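Long-range contacts in anti-sigma-E factor ChrR (Rhodobacter sphaeroides, PDB 2Z2S), which holds the extracytoplasmic sigma factor sigma-E inactive through its zinc-binding N-terminal domain and needs its C-terminal domain to respond to singlet oxygen: residues G154-E159 with L185-L190; F24-A29 with P91-D96; G112-A117 with L130-G135. One frame throughout, in Å; residues are numbered along the deposited sequence.

Contact 1. Residues G154-E159 with L185-L190; sequences GAFRDE and LDCICL
A double sulfur-aromatic contact joins the two beta sheets of the cupin-like domain: the ring of Phe-156 meets the thiols of Cys-187 and Cys-189, two residues of one strand whose CB atoms both face the segment 154-159. Cys-187 SG lies at the ring edge, 3.7 Å from Phe-156 CD1 and close to the ring plane. Cys-189 SG comes in obliquely, 3.8 Å from Phe-156 CE1. The two sulfurs reach neighbouring ring atoms by different rotations, since SG of Cys-187 stands anti to its backbone N (chi1 163°) whereas SG of Cys-189 is anti to the carbonyl carbon (chi1 -58°).

As in other cupins, the fold sets two sheets against each other. Here strand 155-157, from the smaller sheet, runs nearly perpendicular (88°) to the start of strand 187-193 in the larger one, with 7.1 Å between the axes of the short segments. No hydrogen bond joins the two segments. The backbones come nearest at Gly-154, whose CA is 4.2 Å from Cys-187 CA, and Ala-155 O then sits 3.4 Å from Cys-187 CB.

Phe-163 and Pro-179 also pack on the Phe-156 ring, and Val-151 touches both this ring and Cys-189. The side chain of His-177, a ligand of the second zinc site, is about 6 Å from that of Phe-156.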
ATOM      1  N   GLY B 154     -11.527   8.239  19.904  1.00 46.84           N
ATOM      2  CA  GLY B 154     -11.305   7.968  21.314  1.00 48.60           C
ATOM      3  C   GLY B 154      -9.993   7.243  21.565  1.00 48.63           C
ATOM      4  O   GLY B 154      -8.970   7.536  20.944  1.00 47.96           O
ATOM      5  N   ALA B 155     -10.014   6.287  22.481  1.00 49.56           N
ATOM      6  CA  ALA B 155      -8.803   5.549  22.791  1.00 50.67           C
ATOM      7  C   ALA B 155      -9.087   4.485  23.829  1.00 51.11           C
ATOM      8  O   ALA B 155     -10.191   4.413  24.354  1.00 51.83           O
ATOM      9  CB  ALA B 155      -7.746   6.502  23.302  1.00 51.86           C
ATOM     10  N   PHE B 156      -8.092   3.662  24.127  1.00 52.15           N
ATOM     11  CA  PHE B 156      -8.266   2.606  25.115  1.00 53.57           C
ATOM     12  C   PHE B 156      -6.949   2.151  25.710  1.00 54.81           C
ATOM     13  O   PHE B 156      -5.918   2.139  25.033  1.00 53.42           O
ATOM     14  CB  PHE B 156      -8.994   1.405  24.508  1.00 53.09           C
ATOM     15  CG  PHE B 156      -8.206   0.660  23.461  1.00 52.46           C
ATOM     16  CD1 PHE B 156      -8.391   0.923  22.110  1.00 52.56           C
ATOM     17  CD2 PHE B 156      -7.320  -0.351  23.827  1.00 53.17           C
ATOM     18  CE1 PHE B 156      -7.709   0.182  21.142  1.00 53.12           C
ATOM     19  CE2 PHE B 156      -6.632  -1.099  22.864  1.00 52.68           C
ATOM     20  CZ  PHE B 156      -6.827  -0.834  21.524  1.00 53.42           C
ATOM     21  N   ARG B 157      -6.998   1.764  26.982  1.00 57.46           N
ATOM     22  CA  ARG B 157      -5.807   1.332  27.682  1.00 60.54           C
ATOM     23  C   ARG B 157      -5.532  -0.133  27.804  1.00 61.83           C
ATOM     24  O   ARG B 157      -6.324  -0.883  28.344  1.00 62.34           O
ATOM     25  CB  ARG B 157      -5.737   1.934  29.101  1.00 61.47           C
ATOM     26  CG  ARG B 157      -5.146   3.335  29.182  1.00 64.38           C
ATOM     27  CD  ARG B 157      -4.635   3.703  30.577  1.00 66.47           C
ATOM     28  NE  ARG B 157      -3.750   4.876  30.551  1.00 69.18           N
ATOM     29  CZ  ARG B 157      -2.431   4.831  30.344  1.00 70.56           C
ATOM     30  NH1 ARG B 157      -1.827   3.665  30.148  1.00 71.01           N
ATOM     31  NH2 ARG B 157      -1.711   5.953  30.324  1.00 70.55           N
ATOM     32  N   ASP B 158      -4.411  -0.541  27.240  1.00 64.52           N
ATOM     33  CA  ASP B 158      -3.936  -1.888  27.421  1.00 66.58           C
ATOM     34  C   ASP B 158      -3.083  -1.354  28.588  1.00 68.53           C
ATOM     35  O   ASP B 158      -3.053  -0.130  28.798  1.00 69.74           O
ATOM     36  CB  ASP B 158      -3.065  -2.314  26.241  1.00 66.17           C
ATOM     37  N   GLU B 159      -2.414  -2.188  29.370  1.00 69.36           N
ATOM     38  CA  GLU B 159      -1.614  -1.606  30.448  1.00 69.26           C
ATOM     39  C   GLU B 159      -0.210  -1.359  29.919  1.00 69.15           C
ATOM     40  O   GLU B 159       0.447  -0.376  30.279  1.00 69.33           O
ATOM     41  CB  GLU B 159      -1.584  -2.526  31.655  1.00 69.65           C
ATOM     42  N   LEU B 185     -14.934  10.168  24.952  1.00 65.97           N
ATOM     43  CA  LEU B 185     -15.664   9.874  23.728  1.00 64.40           C
ATOM     44  C   LEU B 185     -15.704   8.368  23.533  1.00 63.12           C
ATOM     45  O   LEU B 185     -14.965   7.634  24.186  1.00 62.93           O
ATOM     46  CB  LEU B 185     -14.995  10.550  22.528  1.00 65.24           C
ATOM     47  CG  LEU B 185     -15.696  11.809  22.014  1.00 65.98           C
ATOM     48  CD1 LEU B 185     -14.670  12.803  21.506  1.00 65.93           C
ATOM     49  CD2 LEU B 185     -16.694  11.429  20.919  1.00 67.33           C
ATOM     50  N   ASP B 186     -16.582   7.901  22.656  1.00 61.43           N
ATOM     51  CA  ASP B 186     -16.666   6.476  22.404  1.00 59.92           C
ATOM     52  C   ASP B 186     -15.512   6.067  21.493  1.00 57.69           C
ATOM     53  O   ASP B 186     -15.255   6.689  20.453  1.00 56.09           O
ATOM     54  CB  ASP B 186     -18.016   6.114  21.780  1.00 62.38           C
ATOM     55  CG  ASP B 186     -19.121   5.978  22.820  1.00 64.77           C
ATOM     56  OD1 ASP B 186     -19.458   6.990  23.476  1.00 65.30           O
ATOM     57  OD2 ASP B 186     -19.647   4.850  22.980  1.00 66.35           O
ATOM     58  N   CYS B 187     -14.810   5.023  21.921  1.00 54.39           N
ATOM     59  CA  CYS B 187     -13.664   4.495  21.204  1.00 51.34           C
ATOM     60  C   CYS B 187     -14.058   3.516  20.115  1.00 49.50           C
ATOM     61  O   CYS B 187     -14.375   2.367  20.399  1.00 50.57           O
ATOM     62  CB  CYS B 187     -12.730   3.807  22.191  1.00 50.42           C
ATOM     63  SG  CYS B 187     -11.547   2.709  21.436  1.00 50.26           S
ATOM     64  N   ILE B 188     -14.033   3.966  18.866  1.00 46.92           N
ATOM     65  CA  ILE B 188     -14.380   3.098  17.748  1.00 44.53           C
ATOM     66  C   ILE B 188     -13.093   2.582  17.121  1.00 43.87           C
ATOM     67  O   ILE B 188     -12.179   3.354  16.845  1.00 43.97           O
ATOM     68  CB  ILE B 188     -15.175   3.854  16.677  1.00 43.64           C
ATOM     69  CG1 ILE B 188     -16.309   4.638  17.338  1.00 42.50           C
ATOM     70  CG2 ILE B 188     -15.723   2.873  15.661  1.00 41.05           C
ATOM     71  CD1 ILE B 188     -16.991   5.619  16.413  1.00 44.16           C
ATOM     72  N   CYS B 189     -13.022   1.279  16.890  1.00 43.01           N
ATOM     73  CA  CYS B 189     -11.831   0.690  16.309  1.00 42.59           C
ATOM     74  C   CYS B 189     -12.110  -0.131  15.070  1.00 42.30           C
ATOM     75  O   CYS B 189     -13.258  -0.432  14.755  1.00 43.23           O
ATOM     76  CB  CYS B 189     -11.157  -0.220  17.326  1.00 42.31           C
ATOM     77  SG  CYS B 189     -10.700   0.607  18.830  1.00 45.86           S
ATOM     78  N   LEU B 190     -11.032  -0.478  14.374  1.00 41.86           N
ATOM     79  CA  LEU B 190     -11.090  -1.330  13.198  1.00 41.26           C
ATOM     80  C   LEU B 190     -10.193  -2.506  13.555  1.00 42.17           C
ATOM     81  O   LEU B 190      -9.000  -2.331  13.815  1.00 41.71           O
ATOM     82  CB  LEU B 190     -10.541  -0.619  11.968  1.00 39.92           C
ATOM     83  CG  LEU B 190     -10.523  -1.474  10.698  1.00 38.89           C
ATOM     84  CD1 LEU B 190     -11.895  -2.069  10.426  1.00 37.95           C
ATOM     85  CD2 LEU B 190     -10.073  -0.607   9.543  1.00 38.74           C
TER

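Contact 2. Residues F24-A29 with P91-D96; sequences FSLVVA and PAPLAD
Leu-26 and Ala-29, the two residues that helix 22-32 presents to the segment 91-96, lie one turn apart in a helix whose hydrogen bonds include Val-28 N to Phe-24 O at 2.9 Å and Ala-29 N to Ser-25 O at 3.0 Å. Thr-30 OG1 bonds in addition to Leu-26 O. Across the contact itself there is no hydrogen bond.

Mostly aliphatic carbon meets there. With CG anti to the backbone N (chi1 -177°), the Leu-26 side chain reaches across so that CD1 lies 3.7 Å from Pro-93 CG. The branch and the proline ring cross obliquely, and the same methyl lies 3.9 Å from Leu-94 N. Ala-29 takes the other flank of the proline: its CB points toward the segment 91-96 and comes within 4.3 Å of Pro-93 CG. That one ring carbon thus touches both helix residues. Beyond it, the methyl of Ala-92 abuts the helix backbone, with CB 3.3 Å from Ala-29 O.

The helix belongs to the zinc-binding anti-sigma region and carries the zinc ligand His-31; the Ala-29 side chain is about 11 Å from the zinc ion. Pro-93 and its neighbours belong to the region required for the response to singlet oxygen. A chain of another protein packs its backbone on both Ala-29 and Pro-93, while Leu-94 rests on Leu-190 of the larger sheet.

With only 184 Å² buried, the contact between these two segments of the two functional regions rests on apolar fit, of Leu-26 and Ala-29 against Pro-93, rather than on directional bonds.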
ATOM      1  N   PHE B  24      -6.281  -7.878   6.874  1.00 30.43           N
ATOM      2  CA  PHE B  24      -5.094  -7.207   7.374  1.00 31.31           C
ATOM      3  C   PHE B  24      -4.693  -6.031   6.477  1.00 29.19           C
ATOM      4  O   PHE B  24      -4.333  -4.973   6.974  1.00 29.33           O
ATOM      5  CB  PHE B  24      -3.938  -8.212   7.528  1.00 34.54           C
ATOM      6  CG  PHE B  24      -4.189  -9.260   8.584  1.00 37.38           C
ATOM      7  CD1 PHE B  24      -4.631  -8.892   9.845  1.00 39.17           C
ATOM      8  CD2 PHE B  24      -3.981 -10.603   8.323  1.00 39.25           C
ATOM      9  CE1 PHE B  24      -4.863  -9.839  10.823  1.00 38.57           C
ATOM     10  CE2 PHE B  24      -4.212 -11.557   9.307  1.00 39.36           C
ATOM     11  CZ  PHE B  24      -4.652 -11.168  10.556  1.00 38.91           C
ATOM     12  N   SER B  25      -4.766  -6.209   5.162  1.00 27.02           N
ATOM     13  CA  SER B  25      -4.445  -5.128   4.234  1.00 25.79           C
ATOM     14  C   SER B  25      -5.344  -3.939   4.511  1.00 25.65           C
ATOM     15  O   SER B  25      -4.952  -2.796   4.334  1.00 27.41           O
ATOM     16  CB  SER B  25      -4.670  -5.570   2.795  1.00 25.75           C
ATOM     17  OG  SER B  25      -3.859  -6.685   2.477  1.00 28.77           O
ATOM     18  N   LEU B  26      -6.567  -4.206   4.935  1.00 25.32           N
ATOM     19  CA  LEU B  26      -7.488  -3.125   5.233  1.00 24.04           C
ATOM     20  C   LEU B  26      -7.028  -2.298   6.446  1.00 22.23           C
ATOM     21  O   LEU B  26      -7.063  -1.077   6.442  1.00 20.25           O
ATOM     22  CB  LEU B  26      -8.885  -3.701   5.475  1.00 24.52           C
ATOM     23  CG  LEU B  26     -10.015  -2.695   5.724  1.00 26.61           C
ATOM     24  CD1 LEU B  26      -9.921  -1.558   4.710  1.00 25.64           C
ATOM     25  CD2 LEU B  26     -11.392  -3.412   5.626  1.00 25.96           C
ATOM     26  N   VAL B  27      -6.587  -2.966   7.493  1.00 20.66           N
ATOM     27  CA  VAL B  27      -6.162  -2.236   8.663  1.00 21.75           C
ATOM     28  C   VAL B  27      -4.849  -1.526   8.425  1.00 20.70           C
ATOM     29  O   VAL B  27      -4.698  -0.348   8.753  1.00 18.63           O
ATOM     30  CB  VAL B  27      -6.013  -3.171   9.857  1.00 23.01           C
ATOM     31  CG1 VAL B  27      -5.430  -2.434  11.024  1.00 22.80           C
ATOM     32  CG2 VAL B  27      -7.368  -3.733  10.228  1.00 27.09           C
ATOM     33  N   VAL B  28      -3.894  -2.247   7.856  1.00 21.04           N
ATOM     34  CA  VAL B  28      -2.591  -1.668   7.594  1.00 22.66           C
ATOM     35  C   VAL B  28      -2.696  -0.417   6.728  1.00 23.63           C
ATOM     36  O   VAL B  28      -2.085   0.611   7.025  1.00 23.40           O
ATOM     37  CB  VAL B  28      -1.681  -2.669   6.908  1.00 21.17           C
ATOM     38  CG1 VAL B  28      -0.376  -2.008   6.531  1.00 22.43           C
ATOM     39  CG2 VAL B  28      -1.418  -3.816   7.837  1.00 23.61           C
ATOM     40  N   ALA B  29      -3.484  -0.500   5.663  1.00 23.16           N
ATOM     41  CA  ALA B  29      -3.650   0.644   4.777  1.00 23.43           C
ATOM     42  C   ALA B  29      -4.462   1.792   5.384  1.00 23.42           C
ATOM     43  O   ALA B  29      -4.306   2.931   4.966  1.00 24.55           O
ATOM     44  CB  ALA B  29      -4.273   0.202   3.453  1.00 22.57           C
ATOM     45  N   PRO B  91     -11.347   7.131   6.429  1.00 52.16           N
ATOM     46  CA  PRO B  91     -10.907   7.598   5.109  1.00 51.86           C
ATOM     47  C   PRO B  91     -10.058   6.825   4.072  1.00 50.86           C
ATOM     48  O   PRO B  91     -10.380   6.870   2.882  1.00 50.88           O
ATOM     49  CB  PRO B  91     -10.223   8.895   5.474  1.00 52.42           C
ATOM     50  CG  PRO B  91      -9.436   8.453   6.749  1.00 52.31           C
ATOM     51  CD  PRO B  91     -10.299   7.392   7.435  1.00 52.54           C
ATOM     52  N   ALA B  92      -8.994   6.135   4.482  1.00 49.83           N
ATOM     53  CA  ALA B  92      -8.139   5.481   3.485  1.00 48.83           C
ATOM     54  C   ALA B  92      -8.930   4.636   2.484  1.00 47.35           C
ATOM     55  O   ALA B  92      -9.138   5.045   1.341  1.00 48.26           O
ATOM     56  CB  ALA B  92      -7.022   4.672   4.170  1.00 47.77           C
ATOM     57  N   PRO B  93      -9.303   3.420   2.865  1.00 46.28           N
ATOM     58  CA  PRO B  93     -10.076   2.574   1.975  1.00 45.59           C
ATOM     59  C   PRO B  93     -11.292   2.210   2.822  1.00 44.42           C
ATOM     60  O   PRO B  93     -12.392   2.071   2.319  1.00 45.38           O
ATOM     61  CB  PRO B  93      -9.128   1.408   1.718  1.00 45.51           C
ATOM     62  CG  PRO B  93      -8.408   1.265   2.957  1.00 46.03           C
ATOM     63  CD  PRO B  93      -8.452   2.571   3.711  1.00 46.40           C
ATOM     64  N   LEU B  94     -11.070   2.071   4.123  1.00 42.88           N
ATOM     65  CA  LEU B  94     -12.126   1.765   5.081  1.00 43.02           C
ATOM     66  C   LEU B  94     -13.461   2.364   4.634  1.00 43.69           C
ATOM     67  O   LEU B  94     -14.512   1.742   4.774  1.00 42.73           O
ATOM     68  CB  LEU B  94     -11.721   2.320   6.455  1.00 41.27           C
ATOM     69  CG  LEU B  94     -12.464   1.982   7.750  1.00 38.27           C
ATOM     70  CD1 LEU B  94     -13.264   3.172   8.194  1.00 37.92           C
ATOM     71  CD2 LEU B  94     -13.334   0.761   7.545  1.00 36.78           C
ATOM     72  N   ALA B  95     -13.400   3.566   4.070  1.00 45.46           N
ATOM     73  CA  ALA B  95     -14.580   4.274   3.591  1.00 47.40           C
ATOM     74  C   ALA B  95     -15.343   3.478   2.526  1.00 48.86           C
ATOM     75  O   ALA B  95     -16.540   3.665   2.337  1.00 48.65           O
ATOM     76  CB  ALA B  95     -14.173   5.652   3.045  1.00 45.46           C
ATOM     77  N   ASP B  96     -14.657   2.582   1.834  1.00 50.88           N
ATOM     78  CA  ASP B  96     -15.310   1.793   0.813  1.00 52.92           C
ATOM     79  C   ASP B  96     -16.121   0.687   1.460  1.00 54.26           C
ATOM     80  O   ASP B  96     -17.084   0.210   0.880  1.00 54.87           O
ATOM     81  CB  ASP B  96     -14.277   1.163  -0.130  1.00 54.27           C
ATOM     82  CG  ASP B  96     -13.210   2.156  -0.590  1.00 56.63           C
ATOM     83  OD1 ASP B  96     -13.520   3.368  -0.689  1.00 57.04           O
ATOM     84  OD2 ASP B  96     -12.067   1.722  -0.869  1.00 56.92           O
TER

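Contact 3. Residues G112-A117 with L130-G135; sequences GGVRQA and LWIPGG
The side chains of Arg-115 and Trp-131 leave the same face of a two-stranded ladder and meet in a cation-pi contact. The guanidinium lies over the five-membered ring of the indole, Arg-115 CZ being 4.7 Å from the ring centroid and 24° off the ring normal. The two planes are nearly parallel, and Trp-131 CD1 in turn sits over a face of the guanidinium. An arginine chain extended from CG to NE, passing CD over one face of the indole, places the charge there. At the root of the pair, Arg-115 CB and Trp-131 CB are 3.8 Å apart. Trp-131 NE1 has a weak hydrogen bond to Asp-186 OD2.

On the opposite face Gln-116 and Leu-130 lie side by side and point the same way, with Gln-116 CB 3.6 Å from Leu-130 CD2. Farther along the strands, Val-114 and Ile-132 also lie side by side, Val-114 CG2 meeting Ile-132 CG1 at 3.9 Å.

In the backbone, Arg-115 and Trp-131 form a hydrogen-bonded antiparallel pair: Arg-115 N gives a bond of 2.9 Å to Trp-131 O, and Trp-131 N one of 2.6 Å to Arg-115 O. Gln-116 and Leu-130 are the adjoining non-hydrogen-bonded pair. This alternation is that of antiparallel strands, here the hairpin of strands 115-119 and 126-132 in the larger sheet of the cupin-like domain.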
ATOM      1  N   GLY B 112     -23.219  -5.561  26.746  1.00 65.79           N
ATOM      2  CA  GLY B 112     -23.356  -4.240  27.322  1.00 64.30           C
ATOM      3  C   GLY B 112     -23.418  -3.219  26.210  1.00 63.67           C
ATOM      4  O   GLY B 112     -24.232  -3.345  25.291  1.00 64.03           O
ATOM      5  N   GLY B 113     -22.548  -2.216  26.280  1.00 62.41           N
ATOM      6  CA  GLY B 113     -22.529  -1.182  25.261  1.00 60.54           C
ATOM      7  C   GLY B 113     -21.593  -1.396  24.076  1.00 59.58           C
ATOM      8  O   GLY B 113     -21.430  -0.497  23.251  1.00 59.92           O
ATOM      9  N   VAL B 114     -20.958  -2.558  23.981  1.00 58.12           N
ATOM     10  CA  VAL B 114     -20.083  -2.805  22.847  1.00 56.36           C
ATOM     11  C   VAL B 114     -20.946  -3.207  21.660  1.00 55.57           C
ATOM     12  O   VAL B 114     -21.953  -3.885  21.820  1.00 55.59           O
ATOM     13  CB  VAL B 114     -19.075  -3.926  23.131  1.00 55.87           C
ATOM     14  CG1 VAL B 114     -18.254  -4.211  21.886  1.00 55.61           C
ATOM     15  CG2 VAL B 114     -18.160  -3.513  24.255  1.00 56.38           C
ATOM     16  N   ARG B 115     -20.560  -2.760  20.472  1.00 55.49           N
ATOM     17  CA  ARG B 115     -21.283  -3.073  19.250  1.00 54.46           C
ATOM     18  C   ARG B 115     -20.258  -3.422  18.178  1.00 53.37           C
ATOM     19  O   ARG B 115     -19.131  -2.923  18.200  1.00 52.14           O
ATOM     20  CB  ARG B 115     -22.107  -1.872  18.806  1.00 55.10           C
ATOM     21  CG  ARG B 115     -22.945  -1.284  19.908  1.00 58.00           C
ATOM     22  CD  ARG B 115     -23.671  -0.062  19.415  1.00 61.18           C
ATOM     23  NE  ARG B 115     -24.133   0.781  20.514  1.00 65.37           N
ATOM     24  CZ  ARG B 115     -24.788   1.928  20.355  1.00 67.06           C
ATOM     25  NH1 ARG B 115     -25.058   2.375  19.136  1.00 68.29           N
ATOM     26  NH2 ARG B 115     -25.187   2.625  21.414  1.00 67.36           N
ATOM     27  N   GLN B 116     -20.633  -4.294  17.250  1.00 52.46           N
ATOM     28  CA  GLN B 116     -19.712  -4.684  16.200  1.00 51.53           C
ATOM     29  C   GLN B 116     -20.390  -4.812  14.853  1.00 50.19           C
ATOM     30  O   GLN B 116     -21.528  -5.245  14.764  1.00 49.48           O
ATOM     31  CB  GLN B 116     -19.037  -6.005  16.553  1.00 52.20           C
ATOM     32  CG  GLN B 116     -19.566  -7.198  15.800  1.00 55.00           C
ATOM     33  CD  GLN B 116     -18.851  -8.477  16.173  1.00 57.24           C
ATOM     34  OE1 GLN B 116     -17.617  -8.518  16.248  1.00 56.78           O
ATOM     35  NE2 GLN B 116     -19.623  -9.540  16.400  1.00 59.53           N
ATOM     36  N   ALA B 117     -19.668  -4.429  13.809  1.00 50.34           N
ATOM     37  CA  ALA B 117     -20.175  -4.504  12.449  1.00 51.12           C
ATOM     38  C   ALA B 117     -19.122  -5.163  11.556  1.00 51.44           C
ATOM     39  O   ALA B 117     -18.130  -4.537  11.190  1.00 51.87           O
ATOM     40  CB  ALA B 117     -20.498  -3.108  11.938  1.00 51.23           C
ATOM     41  N   LEU B 130     -15.476  -2.160  15.807  1.00 54.43           N
ATOM     42  CA  LEU B 130     -15.921  -2.372  17.169  1.00 54.22           C
ATOM     43  C   LEU B 130     -16.278  -1.030  17.773  1.00 54.86           C
ATOM     44  O   LEU B 130     -15.526  -0.070  17.660  1.00 54.50           O
ATOM     45  CB  LEU B 130     -14.824  -3.037  17.986  1.00 53.77           C
ATOM     46  CG  LEU B 130     -14.593  -4.509  17.662  1.00 54.03           C
ATOM     47  CD1 LEU B 130     -13.365  -5.020  18.397  1.00 54.78           C
ATOM     48  CD2 LEU B 130     -15.832  -5.298  18.058  1.00 53.97           C
ATOM     49  N   TRP B 131     -17.440  -0.958  18.401  1.00 56.51           N
ATOM     50  CA  TRP B 131     -17.879   0.283  19.016  1.00 57.85           C
ATOM     51  C   TRP B 131     -17.917   0.084  20.525  1.00 58.10           C
ATOM     52  O   TRP B 131     -18.786  -0.607  21.056  1.00 57.78           O
ATOM     53  CB  TRP B 131     -19.256   0.671  18.471  1.00 58.87           C
ATOM     54  CG  TRP B 131     -19.800   1.950  19.012  1.00 58.89           C
ATOM     55  CD1 TRP B 131     -20.167   2.205  20.301  1.00 59.38           C
ATOM     56  CD2 TRP B 131     -20.068   3.144  18.275  1.00 59.12           C
ATOM     57  NE1 TRP B 131     -20.651   3.483  20.413  1.00 60.02           N
ATOM     58  CE2 TRP B 131     -20.603   4.085  19.182  1.00 60.06           C
ATOM     59  CE3 TRP B 131     -19.912   3.513  16.934  1.00 59.86           C
ATOM     60  CZ2 TRP B 131     -20.983   5.375  18.793  1.00 60.20           C
ATOM     61  CZ3 TRP B 131     -20.290   4.802  16.543  1.00 60.14           C
ATOM     62  CH2 TRP B 131     -20.821   5.714  17.474  1.00 60.51           C
ATOM     63  N   ILE B 132     -16.960   0.700  21.208  1.00 59.01           N
ATOM     64  CA  ILE B 132     -16.839   0.586  22.654  1.00 59.93           C
ATOM     65  C   ILE B 132     -16.959   1.932  23.321  1.00 61.39           C
ATOM     66  O   ILE B 132     -16.130   2.812  23.106  1.00 62.31           O
ATOM     67  CB  ILE B 132     -15.497   0.007  23.020  1.00 59.49           C
ATOM     68  CG1 ILE B 132     -15.394  -1.376  22.440  1.00 58.91           C
ATOM     69  CG2 ILE B 132     -15.315  -0.049  24.521  1.00 59.96           C
ATOM     70  CD1 ILE B 132     -14.050  -1.663  22.194  1.00 56.77           C
ATOM     71  N   PRO B 133     -17.989   2.097  24.159  1.00 63.05           N
ATOM     72  CA  PRO B 133     -18.294   3.320  24.904  1.00 64.04           C
ATOM     73  C   PRO B 133     -17.280   3.587  26.002  1.00 65.80           C
ATOM     74  O   PRO B 133     -16.624   2.668  26.495  1.00 65.84           O
ATOM     75  CB  PRO B 133     -19.683   3.041  25.472  1.00 63.48           C
ATOM     76  CG  PRO B 133     -20.225   1.951  24.570  1.00 62.85           C
ATOM     77  CD  PRO B 133     -19.027   1.086  24.399  1.00 63.10           C
ATOM     78  N   GLY B 134     -17.157   4.851  26.385  1.00 67.69           N
ATOM     79  CA  GLY B 134     -16.220   5.200  27.431  1.00 70.04           C
ATOM     80  C   GLY B 134     -16.515   4.424  28.697  1.00 72.69           C
ATOM     81  O   GLY B 134     -17.671   4.292  29.093  1.00 73.57           O
ATOM     82  N   GLY B 135     -15.488   3.881  29.332  1.00 74.63           N
ATOM     83  CA  GLY B 135     -15.724   3.153  30.566  1.00 77.18           C
ATOM     84  C   GLY B 135     -15.936   1.650  30.484  1.00 79.02           C
ATOM     85  O   GLY B 135     -15.677   0.953  31.465  1.00 79.40           O
TER

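Along the chain the contacts close in series, and none nests in or crosses another. Contact 2 comes first, closing a long loop of 61 residues that includes helix 36-54 and the unmodelled 76-86, and so brings the start of the C-terminal region back to helix 22-32, which carries one zinc ligand. Contact 3 then closes a short hairpin loop, and contact 1 spans 25 residues to join the small sheet to the large one. Contacts 1 and 3 share the larger sheet, where Cys-187 N and Cys-189 N probably bond to Ile-132 O and Leu-130 O. Leu-190 packs on Val-27 and Leu-94, linking contact 1 to contact 2; contacts 2 and 3 do not touch.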